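Local atomic coordinates of AlyQ (Persicobacter sp. CCB-QB2, PDB entry 7D2A), a protein that binds uronic acids of alginate through a family 32 carbohydrate-binding module, a small all-beta domain that also holds a calcium ion. Residues Met7-Ile11 with Leu49-Val55; Ile11-Ser17 with Gln43-Leu49; Asn39-Gln43 with Thr114-Asn118; Lys59-Tyr63 with Ser125-Val129; Thr84-Ser88 with Tyr101-Thr106. All blocks are in the same frame, centred on the assembly; numbering follows the deposited sequence. Where two conformers were deposited one is given.

Interaction 1 (Met7-Ile11 with Leu49-Val55); sequences MQYDI and LGSAKTV
With CG anti to its own carbonyl carbon (chi1 -64°), the ring of Tyr9 leans across to Lys53, whose CG takes the corresponding position (chi1 -50°) before the chain bends at chi2 and runs on past the ring. The methylene CB of Lys53 lies over one face of the tyrosine, 3.8 Å from the ring centroid, in a CH-pi contact displaced toward the phenol end; Lys53 CD follows along the same ring beside CE1. On the opposite face sits CB of Met7, also near the rim. At the far end of the ring, Tyr9 OH donates to Thr54 O at 2.6 Å, in the carbonyl plane and on a lone pair. Nearer the backbone, Leu49 CD2 touches both Tyr9 CB, at 4.0 Å, and Ile11 CG1, at 4.1 Å, while Val55 CG2 approaches Tyr9 CE2 obliquely. A water bridges the backbone by donating to both Asp10 O and Leu49 O, each at 2.7 Å. Strand pairing plays no part across these two segments: a single phenol, held by its hydroxyl and by apolar contacts along its length, ties the N-terminal segment to Lys53-Val55 and to Leu49 before the corner, and the water takes up two carbonyl oxygens at the other end.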
# COMPACT_ATOMS: atom_id res chain seq x y z
N MET A 7 14.40 -9.83 -2.66
CA MET A 7 13.61 -9.95 -3.92
C MET A 7 12.64 -8.77 -3.95
O MET A 7 11.91 -8.64 -2.97
CB MET A 7 12.75 -11.23 -3.99
CG MET A 7 13.52 -12.53 -4.02
SD MET A 7 14.12 -12.92 -5.65
CE MET A 7 12.58 -13.01 -6.56
N GLN A 8 12.47 -7.93 -5.09
CA GLN A 8 11.35 -7.01 -5.29
C GLN A 8 10.50 -7.60 -6.39
O GLN A 8 10.97 -7.78 -7.52
CB GLN A 8 11.81 -5.62 -5.74
CG GLN A 8 10.53 -4.80 -6.01
CD GLN A 8 10.64 -3.48 -6.71
OE1 GLN A 8 11.76 -3.10 -7.04
NE2 GLN A 8 9.50 -2.78 -6.95
N TYR A 9 9.25 -7.92 -6.09
CA TYR A 9 8.35 -8.57 -7.04
C TYR A 9 7.72 -7.54 -7.96
O TYR A 9 7.30 -6.47 -7.54
CB TYR A 9 7.25 -9.32 -6.32
CG TYR A 9 7.72 -10.47 -5.47
CD1 TYR A 9 8.35 -11.56 -6.03
CD2 TYR A 9 7.59 -10.44 -4.10
CE1 TYR A 9 8.75 -12.63 -5.26
CE2 TYR A 9 8.04 -11.48 -3.31
CZ TYR A 9 8.63 -12.59 -3.88
OH TYR A 9 9.03 -13.67 -3.10
N ASP A 10 7.58 -7.93 -9.21
CA ASP A 10 6.72 -7.15 -10.12
C ASP A 10 5.30 -7.08 -9.58
O ASP A 10 4.81 -8.09 -9.01
CB ASP A 10 6.63 -7.77 -11.50
CG ASP A 10 7.71 -7.34 -12.47
OD1 ASP A 10 8.69 -6.71 -12.08
OD2 ASP A 10 7.48 -7.67 -13.67
N ILE A 11 4.67 -5.95 -9.79
CA ILE A 11 3.22 -5.78 -9.52
C ILE A 11 2.52 -5.70 -10.89
O ILE A 11 2.74 -4.69 -11.62
CB ILE A 11 2.94 -4.57 -8.61
CG1 ILE A 11 3.60 -4.77 -7.23
CG2 ILE A 11 1.43 -4.34 -8.53
CD1 ILE A 11 3.56 -3.55 -6.32
N LEU A 49 0.46 -9.72 -7.63
CA LEU A 49 1.81 -10.20 -8.01
C LEU A 49 1.74 -11.14 -9.20
O LEU A 49 2.86 -11.55 -9.71
CB LEU A 49 2.50 -10.87 -6.83
CG LEU A 49 2.66 -10.01 -5.58
CD1 LEU A 49 3.44 -10.77 -4.50
CD2 LEU A 49 3.34 -8.67 -5.88
N GLY A 50 0.52 -11.57 -9.58
CA GLY A 50 0.32 -12.43 -10.77
C GLY A 50 0.28 -13.90 -10.38
O GLY A 50 -0.35 -14.68 -11.07
N SER A 51 0.92 -14.28 -9.29
CA SER A 51 0.91 -15.65 -8.77
C SER A 51 1.34 -15.56 -7.31
O SER A 51 1.73 -14.47 -6.89
CB SER A 51 1.82 -16.55 -9.56
OG SER A 51 3.15 -16.07 -9.53
N ALA A 52 1.21 -16.64 -6.57
CA ALA A 52 1.48 -16.62 -5.12
C ALA A 52 3.00 -16.61 -4.88
O ALA A 52 3.71 -17.50 -5.41
CB ALA A 52 0.87 -17.83 -4.47
N LYS A 53 3.48 -15.67 -4.06
CA LYS A 53 4.90 -15.50 -3.78
C LYS A 53 5.09 -15.43 -2.27
O LYS A 53 4.14 -15.04 -1.57
CB LYS A 53 5.44 -14.17 -4.34
CG LYS A 53 5.09 -13.91 -5.79
CD LYS A 53 5.97 -14.69 -6.65
CE LYS A 53 5.82 -14.31 -8.10
NZ LYS A 53 6.43 -15.36 -8.93
N THR A 54 6.28 -15.73 -1.80
CA THR A 54 6.65 -15.51 -0.38
C THR A 54 6.90 -14.03 -0.14
O THR A 54 7.70 -13.46 -0.82
CB THR A 54 7.85 -16.33 0.05
OG1 THR A 54 7.53 -17.71 -0.20
CG2 THR A 54 8.15 -16.12 1.51
N VAL A 55 6.14 -13.41 0.73
CA VAL A 55 6.21 -11.97 0.99
C VAL A 55 6.46 -11.74 2.47
O VAL A 55 5.77 -12.39 3.28
CB VAL A 55 4.91 -11.28 0.53
CG1 VAL A 55 4.91 -9.84 0.84
CG2 VAL A 55 4.59 -11.47 -0.95
O HOH W 1 8.15 -16.91 -3.65
O HOH W 2 5.36 -10.75 -9.24

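Interaction 2 (Ile11-Ser17 with Gln43-Leu49); sequences IVAVTAS and QYITFDL
Gln43 and Ser17 begin the contact: Ser17 OG donates to Gln43 OE1 at 2.7 Å, in the plane of the amide carbonyl, and accepts from Tyr44 N at 2.8 Å. Its chi1 of 59° sets this hydroxyl between backbone N and carbonyl carbon, where it can reach both partners. Tyr44 then lays its ring against Ser17 CB, which stands over the ring centre in a CH-pi contact, 3.7 Å from the centroid, and Tyr44 O accepts from Ser17 N. Ile45 turns to the other face, where its CG1 presses on Val14 CG1 at 3.5 Å, tighter than usual for two carbons. Thr46 and Thr15 exchange two backbone bonds, and their hydroxyls, on the same face as the Tyr44 ring, share one water; Thr46 OG1 also bonds Arg112. Phe47 returns to the side of Ile45, its CE1 lying 3.6 Å from Val14 CG1 and its CD1 meeting Ile11 CD1. Asp48 N donates to Ala13 O, and Asp48 O receives Val12 N at 2.8 Å, nearly along the C=O axis, while Asp48 OD1 accepts from Gly50 N and forms a salt bridge with Arg109. Strand 13-16 thus forms one margin of the five-stranded antiparallel sheet, with strand 110-118 pairing along the other side of 43-49; Phe47 reaches Val129 and Ile131 of the facing sheet, and Ile45 touches Trp36.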
# COMPACT_ATOMS: atom_id res chain seq x y z
N ILE A 11 4.67 -5.95 -9.79
CA ILE A 11 3.22 -5.78 -9.52
C ILE A 11 2.52 -5.70 -10.89
O ILE A 11 2.74 -4.69 -11.62
CB ILE A 11 2.94 -4.57 -8.61
CG1 ILE A 11 3.60 -4.77 -7.23
CG2 ILE A 11 1.43 -4.34 -8.53
CD1 ILE A 11 3.56 -3.55 -6.32
N VAL A 12 1.78 -6.74 -11.25
CA VAL A 12 1.26 -6.90 -12.64
C VAL A 12 -0.03 -6.11 -12.84
O VAL A 12 -0.41 -5.90 -14.02
CB VAL A 12 1.09 -8.37 -13.03
CG1 VAL A 12 2.38 -9.13 -12.76
CG2 VAL A 12 -0.11 -9.04 -12.36
N ALA A 13 -0.72 -5.73 -11.78
CA ALA A 13 -2.01 -5.03 -11.84
C ALA A 13 -2.24 -4.39 -10.47
O ALA A 13 -1.79 -4.94 -9.44
CB ALA A 13 -3.10 -6.01 -12.21
N VAL A 14 -2.93 -3.26 -10.47
CA VAL A 14 -3.40 -2.55 -9.27
C VAL A 14 -4.85 -2.15 -9.48
O VAL A 14 -5.21 -1.68 -10.57
CB VAL A 14 -2.54 -1.30 -8.94
CG1 VAL A 14 -2.81 -0.77 -7.55
CG2 VAL A 14 -1.06 -1.53 -9.12
N THR A 15 -5.67 -2.40 -8.49
CA THR A 15 -7.06 -1.92 -8.45
C THR A 15 -7.26 -1.14 -7.17
O THR A 15 -6.45 -1.27 -6.22
CB THR A 15 -8.05 -3.08 -8.56
OG1 THR A 15 -7.92 -3.88 -7.38
CG2 THR A 15 -7.85 -3.89 -9.82
N ALA A 16 -8.43 -0.53 -7.02
CA ALA A 16 -8.75 0.14 -5.75
C ALA A 16 -10.26 0.25 -5.56
O ALA A 16 -10.98 0.23 -6.53
CB ALA A 16 -8.12 1.51 -5.67
N SER A 17 -10.66 0.45 -4.33
CA SER A 17 -12.07 0.68 -3.93
C SER A 17 -12.64 1.94 -4.61
O SER A 17 -13.85 1.98 -4.81
CB SER A 17 -12.22 0.72 -2.46
OG SER A 17 -11.42 1.72 -1.87
N GLN A 43 -11.13 3.01 2.63
CA GLN A 43 -10.74 2.90 1.19
C GLN A 43 -9.53 1.97 1.11
O GLN A 43 -8.77 1.94 2.07
CB GLN A 43 -10.39 4.26 0.59
CG GLN A 43 -11.53 5.27 0.56
CD GLN A 43 -12.51 5.06 -0.58
OE1 GLN A 43 -12.62 4.01 -1.19
NE2 GLN A 43 -13.32 6.08 -0.84
N TYR A 44 -9.34 1.30 0.00
CA TYR A 44 -8.20 0.36 -0.12
C TYR A 44 -7.71 0.25 -1.54
O TYR A 44 -8.39 0.60 -2.49
CB TYR A 44 -8.59 -1.01 0.41
CG TYR A 44 -9.83 -1.62 -0.16
CD1 TYR A 44 -9.84 -2.23 -1.40
CD2 TYR A 44 -11.01 -1.62 0.58
CE1 TYR A 44 -10.97 -2.87 -1.87
CE2 TYR A 44 -12.13 -2.28 0.12
CZ TYR A 44 -12.13 -2.90 -1.11
OH TYR A 44 -13.28 -3.49 -1.58
N ILE A 45 -6.47 -0.24 -1.65
CA ILE A 45 -5.78 -0.45 -2.92
C ILE A 45 -5.18 -1.85 -2.90
O ILE A 45 -4.61 -2.26 -1.85
CB ILE A 45 -4.73 0.64 -3.18
CG1 ILE A 45 -4.06 0.47 -4.53
CG2 ILE A 45 -3.73 0.81 -1.99
CD1 ILE A 45 -3.33 1.76 -4.96
N THR A 46 -5.33 -2.59 -3.96
CA THR A 46 -4.96 -4.01 -4.03
C THR A 46 -3.95 -4.24 -5.12
O THR A 46 -4.23 -3.96 -6.32
CB THR A 46 -6.19 -4.92 -4.22
OG1 THR A 46 -7.19 -4.52 -3.28
CG2 THR A 46 -5.79 -6.37 -4.01
N PHE A 47 -2.80 -4.80 -4.77
CA PHE A 47 -1.66 -5.09 -5.65
C PHE A 47 -1.65 -6.56 -5.98
O PHE A 47 -1.81 -7.39 -5.07
CB PHE A 47 -0.36 -4.71 -4.97
CG PHE A 47 -0.39 -3.29 -4.55
CD1 PHE A 47 -0.09 -2.27 -5.45
CD2 PHE A 47 -0.81 -2.94 -3.29
CE1 PHE A 47 -0.21 -0.95 -5.05
CE2 PHE A 47 -0.92 -1.61 -2.90
CZ PHE A 47 -0.64 -0.63 -3.80
N ASP A 48 -1.51 -6.90 -7.27
CA ASP A 48 -1.51 -8.28 -7.77
C ASP A 48 -0.07 -8.63 -8.18
O ASP A 48 0.45 -7.97 -9.10
CB ASP A 48 -2.49 -8.38 -8.93
CG ASP A 48 -2.68 -9.76 -9.50
OD1 ASP A 48 -2.02 -10.73 -9.03
OD2 ASP A 48 -3.55 -9.86 -10.37
N LEU A 49 0.46 -9.72 -7.63
CA LEU A 49 1.81 -10.20 -8.01
C LEU A 49 1.74 -11.14 -9.20
O LEU A 49 2.86 -11.55 -9.71
CB LEU A 49 2.50 -10.87 -6.83
CG LEU A 49 2.66 -10.01 -5.58
CD1 LEU A 49 3.44 -10.77 -4.50
CD2 LEU A 49 3.34 -8.67 -5.88
O HOH W 3 -8.93 -3.07 -4.82

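Interaction 3 (Asn39-Gln43 with Thr114-Asn118); sequences NGSGQ and TGFGN
Gly42 and Gly115 make the tight part of this contact, where backbone meets backbone. Gly42 N donates to Gly115 O at 2.7 Å, in the carbonyl plane, and Gly115 N returns a bond to Gln43 O at 2.9 Å, nearly straight out from the carbonyl. Gln43 O also receives a CA-H contact from Thr114 CA at 3.5 Å, and the methyl CG2 of Thr114 rests beside the same oxygen. Residues Gly40 to Gln43 form a type II beta turn. At Gly42 a phi of 104° would jam any side chain against the carbonyl oxygen of Ser41, so the turn suits a glycine there. Within the turn segment, Gln43 folds back through a bend at chi2 (-80°), and its NE2 donates to Asn39 O at 2.7 Å, the oxygen lying in the plane of the amide. This side-chain bond spans the foot of the turn.

The looser, more exposed side is formed by Ser41 and Phe116. Ser41 OG, anti to the backbone N (chi1 172°), lies in the plane of the Phe116 ring at its edge, 3.4 Å from CD1, and CD1 of the ring also comes obliquely near Gly42 N. Farther along, Asn124 binds both Gly40 O and Gly117 N, joining the turn to the end of strand 110-118. The arrangement is that of a beta turn linking strands 36-39 and 43-49, which belong to different sheets, and hydrogen-bonded to strand 110-118, the antiparallel neighbour of 43-49, in the F5/8 type C beta-sandwich, near its sugar-binding end.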
# COMPACT_ATOMS: atom_id res chain seq x y z
N ASN A 39 -10.76 9.12 -0.88
CA ASN A 39 -11.18 9.84 0.33
C ASN A 39 -12.01 8.91 1.21
O ASN A 39 -12.93 8.23 0.67
CB ASN A 39 -11.95 11.10 -0.02
CG ASN A 39 -12.11 12.01 1.19
OD1 ASN A 39 -11.37 11.96 2.17
ND2 ASN A 39 -13.14 12.83 1.11
N GLY A 40 -11.67 8.89 2.49
CA GLY A 40 -12.50 8.23 3.51
C GLY A 40 -11.85 7.04 4.14
O GLY A 40 -11.12 6.26 3.49
N SER A 41 -12.10 6.86 5.42
CA SER A 41 -11.58 5.73 6.21
C SER A 41 -12.18 4.44 5.65
O SER A 41 -13.41 4.41 5.38
CB SER A 41 -11.85 5.94 7.66
OG SER A 41 -11.52 4.77 8.35
N GLY A 42 -11.33 3.46 5.34
CA GLY A 42 -11.74 2.14 4.84
C GLY A 42 -11.52 1.97 3.35
O GLY A 42 -11.80 0.84 2.83
N GLN A 43 -11.13 3.01 2.63
CA GLN A 43 -10.74 2.90 1.19
C GLN A 43 -9.53 1.97 1.11
O GLN A 43 -8.77 1.94 2.07
CB GLN A 43 -10.39 4.26 0.59
CG GLN A 43 -11.53 5.27 0.56
CD GLN A 43 -12.51 5.06 -0.58
OE1 GLN A 43 -12.62 4.01 -1.19
NE2 GLN A 43 -13.32 6.08 -0.84
N THR A 114 -5.30 -0.95 3.26
CA THR A 114 -6.54 -0.26 3.66
C THR A 114 -6.14 0.98 4.43
O THR A 114 -5.32 0.89 5.34
CB THR A 114 -7.48 -1.17 4.47
OG1 THR A 114 -7.82 -2.33 3.72
CG2 THR A 114 -8.73 -0.41 4.85
N GLY A 115 -6.66 2.14 4.03
CA GLY A 115 -6.34 3.40 4.70
C GLY A 115 -7.45 3.89 5.58
O GLY A 115 -8.65 3.66 5.21
N PHE A 116 -7.06 4.59 6.65
CA PHE A 116 -8.00 5.09 7.70
C PHE A 116 -7.93 6.60 7.78
O PHE A 116 -8.22 7.17 8.84
CB PHE A 116 -7.76 4.39 9.03
CG PHE A 116 -7.91 2.91 8.87
CD1 PHE A 116 -9.14 2.38 8.55
CD2 PHE A 116 -6.82 2.06 8.99
CE1 PHE A 116 -9.29 1.01 8.36
CE2 PHE A 116 -6.97 0.70 8.79
CZ PHE A 116 -8.22 0.18 8.47
N GLY A 117 -7.54 7.27 6.69
CA GLY A 117 -7.30 8.71 6.70
C GLY A 117 -6.05 9.07 7.44
O GLY A 117 -5.28 8.17 7.85
N ASN A 118 -5.85 10.35 7.69
CA ASN A 118 -4.55 10.83 8.16
C ASN A 118 -4.78 11.96 9.17
O ASN A 118 -5.95 12.31 9.43
CB ASN A 118 -3.71 11.26 6.95
CG ASN A 118 -4.28 12.46 6.21
OD1 ASN A 118 -4.16 13.58 6.68
ND2 ASN A 118 -4.84 12.27 5.02

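Interaction 4 (Lys59-Tyr63 with Ser125-Val129); sequences KAAWY and SITEV. With CA (calcium ion), chain C; MAW (4-deoxy-alpha-L-erythro-hex-4-enopyranuronic acid), chain B.
A classic beta bulge, in which Ala61 stands opposite two residues, Thr127 and Glu128, joins strands 52-62 and 123-133 of this beta-sandwich between the calcium site and the glycan pocket. Ala61 N donates to Glu128 O at 2.8 Å, and Ala61 O takes Thr127 N at 2.7 Å together with a weak bond from Glu128 N. The bulge turns Thr127 O and Glu128 OE2 onto the calcium ion, each at 2.4 Å; Asn26, Asp29, Asn31 and Thr34 complete the site. On the buried face, the indole of Trp62 and the Ile126 side chain run alongside each other, with Ile126 CG1 3.5 Å from CZ3 of the indole, whose NE1 bonds Tyr101 OH. Replacing Trp62 by an alanine is likely to open a gap beside Ile126 and leave the Tyr101 hydroxyl without its indole partner. Beyond the strand, Tyr63 N donates to Ser125 O from above the carbonyl plane. Tyr63 CG lies anti to the backbone N (chi1 179°), which carries the ring out beside the sugar, its CD2 3.5 Å from O6B of the unsaturated uronic acid. Arg35 makes a cation-pi contact with this ring. The same carboxylate oxygen, O6B, accepts a hydrogen bond from Ser125 OG at 2.6 Å.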
# COMPACT_ATOMS: atom_id res chain seq x y z
N LYS A 59 6.64 -1.92 1.23
CA LYS A 59 7.07 -0.52 1.41
C LYS A 59 6.04 0.39 0.76
O LYS A 59 5.53 0.12 -0.35
CB LYS A 59 8.44 -0.23 0.78
CG LYS A 59 9.59 -1.10 1.24
CD LYS A 59 10.93 -0.67 0.64
CE LYS A 59 12.07 -1.51 1.16
NZ LYS A 59 13.35 -0.78 1.00
N ALA A 60 5.71 1.46 1.46
CA ALA A 60 4.83 2.51 0.89
C ALA A 60 5.44 3.87 1.16
O ALA A 60 5.96 4.13 2.26
CB ALA A 60 3.42 2.43 1.43
N ALA A 61 5.38 4.70 0.14
CA ALA A 61 5.68 6.14 0.22
C ALA A 61 4.37 6.89 0.25
O ALA A 61 3.49 6.66 -0.61
CB ALA A 61 6.56 6.57 -0.94
N TRP A 62 4.25 7.80 1.20
CA TRP A 62 3.00 8.53 1.48
C TRP A 62 3.04 9.95 0.92
O TRP A 62 4.07 10.62 0.99
CB TRP A 62 2.77 8.54 2.97
CG TRP A 62 2.54 7.17 3.51
CD1 TRP A 62 3.49 6.35 4.04
CD2 TRP A 62 1.29 6.47 3.60
NE1 TRP A 62 2.94 5.15 4.37
CE2 TRP A 62 1.58 5.19 4.15
CE3 TRP A 62 -0.02 6.80 3.24
CZ2 TRP A 62 0.56 4.26 4.36
CZ3 TRP A 62 -1.01 5.86 3.42
CH2 TRP A 62 -0.71 4.60 3.96
N TYR A 63 1.91 10.35 0.36
CA TYR A 63 1.76 11.75 -0.12
C TYR A 63 1.86 12.67 1.09
O TYR A 63 1.21 12.38 2.10
CB TYR A 63 0.40 11.93 -0.78
CG TYR A 63 0.10 13.32 -1.29
CD1 TYR A 63 0.86 13.88 -2.31
CD2 TYR A 63 -0.97 14.02 -0.78
CE1 TYR A 63 0.54 15.12 -2.82
CE2 TYR A 63 -1.31 15.26 -1.30
CZ TYR A 63 -0.54 15.81 -2.30
OH TYR A 63 -0.90 17.05 -2.75
N SER A 125 -3.62 8.80 0.51
CA SER A 125 -2.86 9.18 -0.69
C SER A 125 -1.46 8.56 -0.60
O SER A 125 -0.69 8.92 0.30
CB SER A 125 -2.79 10.71 -0.81
OG SER A 125 -4.13 11.22 -1.07
N ILE A 126 -1.14 7.71 -1.55
CA ILE A 126 0.08 6.88 -1.59
C ILE A 126 0.80 7.18 -2.89
O ILE A 126 0.17 7.06 -3.95
CB ILE A 126 -0.23 5.38 -1.39
CG1 ILE A 126 -0.96 5.17 -0.04
CG2 ILE A 126 1.04 4.58 -1.52
CD1 ILE A 126 -1.40 3.74 0.19
N THR A 127 2.11 7.53 -2.81
CA THR A 127 2.84 7.84 -4.05
C THR A 127 3.51 6.62 -4.68
O THR A 127 3.59 6.54 -5.92
CB THR A 127 3.86 8.95 -3.79
OG1 THR A 127 4.78 8.45 -2.83
CG2 THR A 127 3.21 10.22 -3.30
N GLU A 128 3.96 5.66 -3.89
CA GLU A 128 4.69 4.48 -4.41
C GLU A 128 4.44 3.31 -3.48
O GLU A 128 4.44 3.56 -2.24
CB GLU A 128 6.19 4.80 -4.51
CG GLU A 128 6.55 5.71 -5.68
CD GLU A 128 6.28 5.05 -7.02
OE1 GLU A 128 6.98 4.03 -7.31
OE2 GLU A 128 5.41 5.52 -7.83
N VAL A 129 4.35 2.11 -4.03
CA VAL A 129 4.37 0.86 -3.24
C VAL A 129 5.32 -0.11 -3.89
O VAL A 129 5.33 -0.20 -5.15
CB VAL A 129 2.95 0.28 -3.13
CG1 VAL A 129 2.97 -1.12 -2.49
CG2 VAL A 129 2.05 1.16 -2.31
CA CA C . 3.91 7.33 -8.13
C1 MAW B . -7.30 16.41 -1.67
C2 MAW B . -7.00 16.10 -3.08
O2 MAW B . -5.86 16.82 -3.61
C3 MAW B . -6.76 14.57 -3.14
O3 MAW B . -6.16 14.20 -4.37
C4 MAW B . -5.88 14.15 -1.96
C5 MAW B . -5.56 14.96 -0.97
O5 MAW B . -6.08 16.31 -0.91
C6 MAW B . -4.74 14.60 0.15
O6A MAW B . -4.57 15.48 1.05
O6B MAW B . -4.24 13.42 0.27
O HOH W 4 5.95 10.35 -1.02

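Interaction 5 (Thr84-Ser88 with Tyr101-Thr106); sequences TEVYS and YSFTAT
Between the two sheets of the beta-sandwich, near the surface, a classic beta bulge of strand 84-90 sets two successive side chains, Val86 and Tyr87, against strand 99-103. Both residues of the bulge lie opposite Ile74 of the adjoining strand. Val86 CG2 stands over the centre of the Phe103 ring, 3.7 Å from the centroid and 1° off the normal, so that this methyl meets all six ring carbons about equally. Phe103 offers that face because its CG lies between backbone N and carbonyl carbon (chi1 44°); its CB meanwhile touches Val86 O at 3.6 Å. Tyr87 receives a second CH-pi contact: Tyr101 CB lies over the middle of its ring, 3.8 Å from the centroid. The two tyrosine rings meet obliquely, planes at 48°, with Tyr87 OH 3.5 Å from Tyr101 CD1, while Ser102 O lies at the edge of the Tyr87 ring, 3.4 Å from CD2. A serine replacing Tyr87 is likely to uncover Tyr101 CB and leave a gap beside the Ser102 carbonyl. No hydrogen bond crosses between the segments, and Tyr101 OH is bonded instead to Glu99, besides Trp62. Strand 84-90 is one of the two outermost strands of its sheet, paired with strand 70-77, whose Leu76 also touches Val86 and Phe103; strand 99-103 pairs with 52-62, from which Val55 and Val58 pack on Phe103.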
# COMPACT_ATOMS: atom_id res chain seq x y z
N THR A 84 -6.13 -11.90 4.70
CA THR A 84 -5.75 -11.96 6.11
C THR A 84 -4.96 -10.71 6.43
O THR A 84 -3.98 -10.46 5.72
CB THR A 84 -4.97 -13.25 6.37
OG1 THR A 84 -5.89 -14.30 6.00
CG2 THR A 84 -4.54 -13.33 7.80
N GLU A 85 -5.24 -10.07 7.57
CA GLU A 85 -4.48 -8.88 8.02
C GLU A 85 -3.12 -9.33 8.58
O GLU A 85 -3.07 -10.14 9.50
CB GLU A 85 -5.26 -8.04 9.04
CG GLU A 85 -4.54 -6.77 9.39
CD GLU A 85 -5.35 -5.86 10.29
OE1 GLU A 85 -6.49 -5.50 9.89
OE2 GLU A 85 -4.89 -5.65 11.39
N VAL A 86 -2.03 -8.77 8.07
CA VAL A 86 -0.66 -9.07 8.53
C VAL A 86 0.04 -7.90 9.22
O VAL A 86 1.10 -8.14 9.76
CB VAL A 86 0.19 -9.65 7.38
CG1 VAL A 86 -0.37 -10.97 6.89
CG2 VAL A 86 0.32 -8.67 6.19
N TYR A 87 -0.49 -6.69 9.10
CA TYR A 87 0.14 -5.48 9.62
C TYR A 87 -0.93 -4.42 9.84
O TYR A 87 -1.90 -4.33 9.07
CB TYR A 87 1.18 -4.92 8.64
CG TYR A 87 2.16 -3.96 9.27
CD1 TYR A 87 1.86 -2.61 9.36
CD2 TYR A 87 3.42 -4.36 9.69
CE1 TYR A 87 2.74 -1.71 9.92
CE2 TYR A 87 4.33 -3.47 10.25
CZ TYR A 87 3.97 -2.13 10.39
OH TYR A 87 4.82 -1.20 10.92
N SER A 88 -0.78 -3.67 10.89
CA SER A 88 -1.65 -2.51 11.15
C SER A 88 -0.80 -1.45 11.83
O SER A 88 0.00 -1.77 12.78
CB SER A 88 -2.81 -2.92 11.98
OG SER A 88 -3.65 -1.81 12.19
N TYR A 101 7.28 -1.79 5.96
CA TYR A 101 6.37 -2.48 6.93
C TYR A 101 6.60 -3.97 6.71
O TYR A 101 6.19 -4.57 5.72
CB TYR A 101 4.93 -2.05 6.69
CG TYR A 101 4.77 -0.56 6.61
CD1 TYR A 101 5.13 0.21 7.68
CD2 TYR A 101 4.38 0.04 5.43
CE1 TYR A 101 5.06 1.59 7.63
CE2 TYR A 101 4.26 1.43 5.37
CZ TYR A 101 4.61 2.20 6.47
OH TYR A 101 4.55 3.58 6.38
N SER A 102 7.30 -4.56 7.68
CA SER A 102 7.79 -5.95 7.67
C SER A 102 6.86 -6.80 8.55
O SER A 102 6.23 -6.24 9.48
CB SER A 102 9.23 -6.04 8.20
OG SER A 102 10.14 -5.42 7.29
N PHE A 103 6.76 -8.09 8.24
CA PHE A 103 5.90 -9.03 8.99
C PHE A 103 6.42 -10.42 8.72
O PHE A 103 7.13 -10.69 7.74
CB PHE A 103 4.43 -8.86 8.59
CG PHE A 103 4.15 -8.72 7.12
CD1 PHE A 103 4.10 -9.82 6.28
CD2 PHE A 103 4.12 -7.46 6.55
CE1 PHE A 103 3.94 -9.67 4.92
CE2 PHE A 103 3.92 -7.29 5.19
CZ PHE A 103 3.83 -8.40 4.37
N THR A 104 6.03 -11.37 9.56
CA THR A 104 6.42 -12.77 9.36
C THR A 104 6.07 -13.26 7.96
O THR A 104 4.96 -13.02 7.48
CB THR A 104 5.74 -13.66 10.43
OG1 THR A 104 6.07 -13.09 11.68
CG2 THR A 104 6.18 -15.10 10.34
N ALA A 105 7.03 -13.95 7.32
CA ALA A 105 6.91 -14.31 5.91
C ALA A 105 5.70 -15.19 5.68
O ALA A 105 5.43 -16.10 6.52
CB ALA A 105 8.14 -15.02 5.42
N THR A 106 4.96 -14.95 4.61
CA THR A 106 3.79 -15.78 4.27
C THR A 106 3.57 -15.74 2.75
O THR A 106 4.23 -14.98 2.09
CB THR A 106 2.58 -15.29 5.06
OG1 THR A 106 1.57 -16.29 4.89
CG2 THR A 106 2.15 -13.89 4.65

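In the fold
Interaction 4 is the buried one, interaction 5 lies at the surface, and the other three are partly buried. Interactions 2 and 3 share Gln43 and join strand 43-49 to strand 13-16 on one side and strand 110-118 on the other, while interactions 1 and 4 both use strand 52-62 of the opposing sheet. Contact between the sheets runs through Phe47 of interaction 2, which packs on Val129 of interaction 4, and through interaction 5, which bridges them directly by aromatic and methyl groups. Interactions 2 and 4 rest on strand pairing, interaction 3 on two backbone hydrogen bonds of a turn, whereas interaction 1 depends on one tyrosine. Metal and sugar binding enter at interaction 4, whose Trp62 meets Tyr101 of interaction 5.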